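Local coordinates for protein glyoxalase-related enzyme, AraC type (Clostridium phytofermentans, PDB 3BT3) that is of unknown function but belongs to the vicinal oxygen chelate superfamily of glyoxalase-related and bleomycin-resistance proteins, at residues V36-F39 with E40-G44. Residues are numbered along the deposited sequence; the frame is centred on the assembly and turned at random.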
loop_
_atom_site.group_PDB
_atom_site.type_symbol
_atom_site.label_atom_id
_atom_site.label_comp_id
_atom_site.label_asym_id
_atom_site.label_seq_id
_atom_site.Cartn_x
_atom_site.Cartn_y
_atom_site.Cartn_z
ATOM N N VAL A 36 15.929 2.992 4.532
ATOM C CA VAL A 36 16.317 2.983 3.129
ATOM C C VAL A 36 17.555 2.110 2.891
ATOM O O VAL A 36 17.650 1.432 1.868
ATOM C CB VAL A 36 16.599 4.423 2.643
ATOM C CG1 VAL A 36 17.382 4.407 1.352
ATOM C CG2 VAL A 36 15.296 5.160 2.448
ATOM N N LYS A 37 18.501 2.132 3.828
ATOM C CA LYS A 37 19.718 1.340 3.685
ATOM C C LYS A 37 19.366 -0.135 3.768
ATOM O O LYS A 37 19.965 -0.972 3.092
ATOM C CB LYS A 37 20.732 1.702 4.773
ATOM C CG LYS A 37 21.578 2.910 4.425
ATOM C CD LYS A 37 22.418 3.380 5.610
ATOM C CE LYS A 37 23.457 4.435 5.197
ATOM N NZ LYS A 37 22.855 5.659 4.573
ATOM N N TRP A 38 18.368 -0.443 4.585
ATOM C CA TRP A 38 17.939 -1.815 4.748
ATOM C C TRP A 38 17.311 -2.305 3.439
ATOM O O TRP A 38 17.674 -3.371 2.925
ATOM C CB TRP A 38 16.935 -1.919 5.894
ATOM C CG TRP A 38 16.510 -3.314 6.157
ATOM C CD1 TRP A 38 17.164 -4.245 6.915
ATOM C CD2 TRP A 38 15.366 -3.969 5.613
ATOM N NE1 TRP A 38 16.498 -5.444 6.873
ATOM C CE2 TRP A 38 15.389 -5.304 6.078
ATOM C CE3 TRP A 38 14.321 -3.560 4.776
ATOM C CZ2 TRP A 38 14.406 -6.240 5.725
ATOM C CZ3 TRP A 38 13.341 -4.491 4.427
ATOM C CH2 TRP A 38 13.394 -5.814 4.904
ATOM N N PHE A 39 16.384 -1.520 2.893
ATOM C CA PHE A 39 15.740 -1.902 1.651
ATOM C C PHE A 39 16.775 -2.096 0.555
ATOM O O PHE A 39 16.587 -2.908 -0.349
ATOM C CB PHE A 39 14.729 -0.841 1.208
ATOM C CG PHE A 39 13.341 -1.074 1.721
ATOM C CD1 PHE A 39 12.932 -0.542 2.938
ATOM C CD2 PHE A 39 12.441 -1.834 0.986
ATOM C CE1 PHE A 39 11.655 -0.766 3.412
ATOM C CE2 PHE A 39 11.155 -2.065 1.451
ATOM C CZ PHE A 39 10.761 -1.533 2.659
ATOM N N GLU A 40 17.867 -1.341 0.632
ATOM C CA GLU A 40 18.930 -1.435 -0.367
ATOM C C GLU A 40 19.840 -2.645 -0.139
ATOM O O GLU A 40 20.064 -3.450 -1.049
ATOM C CB GLU A 40 19.783 -0.150 -0.377
ATOM C CG GLU A 40 19.145 1.049 -1.089
ATOM C CD GLU A 40 19.939 2.360 -0.925
ATOM O OE1 GLU A 40 19.605 3.364 -1.605
ATOM O OE2 GLU A 40 20.890 2.396 -0.113
ATOM N N GLU A 41 20.346 -2.781 1.078
ATOM C CA GLU A 41 21.264 -3.866 1.396
ATOM C C GLU A 41 20.678 -5.260 1.484
ATOM O O GLU A 41 21.343 -6.227 1.132
ATOM C CB GLU A 41 21.996 -3.560 2.701
ATOM C CG GLU A 41 22.877 -2.330 2.641
ATOM C CD GLU A 41 23.459 -1.976 3.997
ATOM O OE1 GLU A 41 24.031 -2.882 4.643
ATOM O OE2 GLU A 41 23.341 -0.799 4.414
ATOM N N ILE A 42 19.441 -5.376 1.948
ATOM C CA ILE A 42 18.839 -6.685 2.098
ATOM C C ILE A 42 17.930 -7.126 0.962
ATOM O O ILE A 42 18.026 -8.265 0.500
ATOM C CB ILE A 42 18.054 -6.776 3.410
ATOM C CG1 ILE A 42 18.938 -6.328 4.582
ATOM C CG2 ILE A 42 17.544 -8.187 3.608
ATOM C CD1 ILE A 42 20.333 -6.931 4.590
ATOM N N LEU A 43 17.047 -6.248 0.504
ATOM C CA LEU A 43 16.140 -6.622 -0.568
ATOM C C LEU A 43 16.635 -6.230 -1.952
ATOM O O LEU A 43 16.049 -6.628 -2.958
ATOM C CB LEU A 43 14.759 -6.010 -0.334
ATOM C CG LEU A 43 13.965 -6.529 0.865
ATOM C CD1 LEU A 43 12.543 -5.975 0.789
ATOM C CD2 LEU A 43 13.945 -8.062 0.868
ATOM N N GLY A 44 17.708 -5.445 -2.008
ATOM C CA GLY A 44 18.234 -5.026 -3.296
ATOM C C GLY A 44 17.391 -3.967 -3.989
ATOM O O GLY A 44 17.412 -3.854 -5.213
#
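Three successive i to i+4 backbone hydrogen bonds join Val36–Phe39 to Glu40–Gly44 in the last turns of helix 32–41, the first helix of this vicinal oxygen chelate (VOC) fold. Glu40 N reaches Val36 O at 3.0 Å with a bent N-H...O angle of 141°, whereas Glu41 N to Lys37 O (2.7 Å) and Ile42 N to Trp38 O are straighter. The chain then leaves helical geometry at Gly44, whose phi is positive (74°); its N makes a weak bond to Glu40 O.

The Glu40 carboxylate runs back alongside Val36, OE1 3.8 Å from Val36 CG1; on the solvent side Glu41 OE2 reaches Lys37 CB at 3.6 Å. On the buried flank, Trp38 has CG anti to its own N (chi1 -177°), which turns the outward-projecting indole back to meet Ile42 and Leu43. Leu43 CD1 bridges two rings, 4.0 Å from Trp38 CZ3 and 4.1 Å from Phe39 CD2. Helix 101–110 and strand 126–132 pack on Leu43, and Trp113 meets the Trp38 ring edge-to-face, tying the helix to the other half of the chain. Ile42 CG1 makes a CH-pi contact over one indole face, 3.8 Å from the centroid of the five-membered ring of Trp38.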